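Local structure of nicotinamide riboside transporter PnuC (Neisseria mucosa ATCC 25996, 4QTN) at residues S40-V45 against Y75-Y80. The protein mediates uptake of the vitamin B3 form nicotinamide riboside across the bacterial inner membrane as a homotrimeric permease. Residues are numbered along the deposited sequence; the frame is centred on the assembly and turned at random.
Sequences SWLASV and YAYVSY
Val78 sets its two methyl groups against Leu42 and Ala43, a small apolar packing between two consecutive transmembrane helices of the PnuC helical bundle. The start of helix 41-59 meets segment 75-80 of helix 64-80; the local axes run in broadly opposed directions but are strongly inclined, at 134°, and come within 9.5 Å of each other. Ala43 and Val78 lie opposite one another, their CA atoms 6.4 Å apart. Val78 is the central bump, and its branches part to fill two places. With CG1 anti to the backbone N (chi1 177°), this methyl rests on Ala43 CB at 3.9 Å, while CG2 turns to Leu42 and lies 4.0 Å from its CB and 3.9 Å from its CD1. CD1 of Leu42 enters the notch between Val78 CG2 and the CD2-CE2 bond of Tyr77; the two side chains Leu42 and Tyr77 cross at about a right angle. No hydrogen bond links the segments, and only 156 Å² is buried in total. Leu210 of helix 208-234 packs against both Ala43 and Val78, and Leu74, one turn earlier on helix 64-80, also touches Leu42. The contact does not reach the substrate: the Val78 side chain is about 13 Å from bound nicotinamide riboside. On the Tyr77 flank, Leu42 CD1 meets the ring obliquely, 3.4 Å from CD2 and 3.6 Å from CE2.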
loop_
_atom_site.group_PDB
_atom_site.type_symbol
_atom_site.label_atom_id
_atom_site.label_comp_id
_atom_site.label_asym_id
_atom_site.label_seq_id
_atom_site.Cartn_x
_atom_site.Cartn_y
_atom_site.Cartn_z
ATOM N N SER C 40 25.314 13.157 1.222
ATOM C CA SER C 40 24.110 13.661 0.536
ATOM C C SER C 40 23.201 14.425 1.506
ATOM O O SER C 40 22.083 13.995 1.821
ATOM C CB SER C 40 23.350 12.531 -0.177
ATOM O OG SER C 40 23.230 11.384 0.645
ATOM N N TRP C 41 23.712 15.553 1.989
ATOM C CA TRP C 41 22.977 16.428 2.888
ATOM C C TRP C 41 21.849 17.136 2.143
ATOM O O TRP C 41 20.858 17.535 2.747
ATOM C CB TRP C 41 23.924 17.462 3.498
ATOM C CG TRP C 41 24.411 18.487 2.497
ATOM C CD1 TRP C 41 25.382 18.312 1.544
ATOM C CD2 TRP C 41 23.929 19.824 2.335
ATOM N NE1 TRP C 41 25.536 19.463 0.805
ATOM C CE2 TRP C 41 24.662 20.409 1.272
ATOM C CE3 TRP C 41 22.957 20.590 2.985
ATOM C CZ2 TRP C 41 24.450 21.729 0.848
ATOM C CZ3 TRP C 41 22.749 21.906 2.562
ATOM C CH2 TRP C 41 23.494 22.457 1.502
ATOM N N LEU C 42 22.011 17.283 0.827
ATOM C CA LEU C 42 21.063 18.036 0.007
ATOM C C LEU C 42 19.723 17.358 -0.024
ATOM O O LEU C 42 18.728 17.924 0.427
ATOM C CB LEU C 42 21.582 18.212 -1.426
ATOM C CG LEU C 42 22.122 19.574 -1.875
ATOM C CD1 LEU C 42 21.813 19.769 -3.345
ATOM C CD2 LEU C 42 21.552 20.726 -1.060
ATOM N N ALA C 43 19.703 16.138 -0.561
ATOM C CA ALA C 43 18.482 15.352 -0.672
ATOM C C ALA C 43 17.814 15.136 0.690
ATOM O O ALA C 43 16.585 15.022 0.779
ATOM C CB ALA C 43 18.766 14.020 -1.352
ATOM N N SER C 44 18.610 15.109 1.753
ATOM C CA SER C 44 18.039 14.966 3.080
ATOM C C SER C 44 17.366 16.232 3.597
ATOM O O SER C 44 16.316 16.150 4.214
ATOM C CB SER C 44 19.035 14.398 4.066
ATOM O OG SER C 44 18.922 12.993 4.076
ATOM N N VAL C 45 17.941 17.399 3.294
ATOM C CA VAL C 45 17.217 18.672 3.472
ATOM C C VAL C 45 15.977 18.678 2.570
ATOM O O VAL C 45 14.899 19.086 2.987
ATOM C CB VAL C 45 18.098 19.911 3.152
ATOM C CG1 VAL C 45 17.249 21.155 3.066
ATOM C CG2 VAL C 45 19.148 20.102 4.213
ATOM N N TYR C 75 15.130 19.598 -4.598
ATOM C CA TYR C 75 14.731 18.352 -5.261
ATOM C C TYR C 75 14.954 18.450 -6.759
ATOM O O TYR C 75 15.398 17.487 -7.391
ATOM C CB TYR C 75 13.270 18.000 -4.948
ATOM C CG TYR C 75 12.710 16.799 -5.713
ATOM C CD1 TYR C 75 12.809 15.507 -5.200
ATOM C CD2 TYR C 75 12.040 16.969 -6.920
ATOM C CE1 TYR C 75 12.283 14.416 -5.891
ATOM C CE2 TYR C 75 11.521 15.887 -7.617
ATOM C CZ TYR C 75 11.642 14.619 -7.097
ATOM O OH TYR C 75 11.129 13.560 -7.790
ATOM N N ALA C 76 14.681 19.624 -7.325
ATOM C CA ALA C 76 14.848 19.816 -8.766
ATOM C C ALA C 76 16.296 19.569 -9.170
ATOM O O ALA C 76 16.571 18.895 -10.166
ATOM C CB ALA C 76 14.397 21.210 -9.184
ATOM N N TYR C 77 17.217 20.096 -8.372
ATOM C CA TYR C 77 18.638 19.900 -8.603
ATOM C C TYR C 77 18.981 18.413 -8.447
ATOM O O TYR C 77 19.460 17.772 -9.389
ATOM C CB TYR C 77 19.440 20.768 -7.623
ATOM C CG TYR C 77 20.935 20.595 -7.678
ATOM C CD1 TYR C 77 21.694 21.268 -8.615
ATOM C CD2 TYR C 77 21.591 19.790 -6.752
ATOM C CE1 TYR C 77 23.069 21.124 -8.654
ATOM C CE2 TYR C 77 22.961 19.637 -6.779
ATOM C CZ TYR C 77 23.700 20.303 -7.729
ATOM O OH TYR C 77 25.073 20.157 -7.753
ATOM N N VAL C 78 18.650 17.862 -7.282
ATOM C CA VAL C 78 18.970 16.478 -6.945
ATOM C C VAL C 78 18.371 15.472 -7.936
ATOM O O VAL C 78 18.961 14.428 -8.179
ATOM C CB VAL C 78 18.527 16.127 -5.499
ATOM C CG1 VAL C 78 18.802 14.659 -5.179
ATOM C CG2 VAL C 78 19.216 17.039 -4.488
ATOM N N SER C 79 17.206 15.782 -8.509
ATOM C CA SER C 79 16.611 14.874 -9.509
ATOM C C SER C 79 17.331 14.945 -10.867
ATOM O O SER C 79 17.278 13.993 -11.661
ATOM C CB SER C 79 15.091 15.078 -9.655
ATOM O OG SER C 79 14.764 16.397 -10.033
ATOM N N TYR C 80 18.026 16.061 -11.108
ATOM C CA TYR C 80 18.895 16.191 -12.277
ATOM C C TYR C 80 20.181 15.402 -12.085
ATOM O O TYR C 80 20.585 14.634 -12.966
ATOM C CB TYR C 80 19.217 17.667 -12.558
ATOM C CG TYR C 80 20.511 17.897 -13.335
ATOM C CD1 TYR C 80 20.725 17.295 -14.585
ATOM C CD2 TYR C 80 21.510 18.728 -12.830
ATOM C CE1 TYR C 80 21.901 17.497 -15.286
ATOM C CE2 TYR C 80 22.683 18.941 -13.531
ATOM C CZ TYR C 80 22.873 18.321 -14.755
ATOM O OH TYR C 80 24.038 18.526 -15.446
#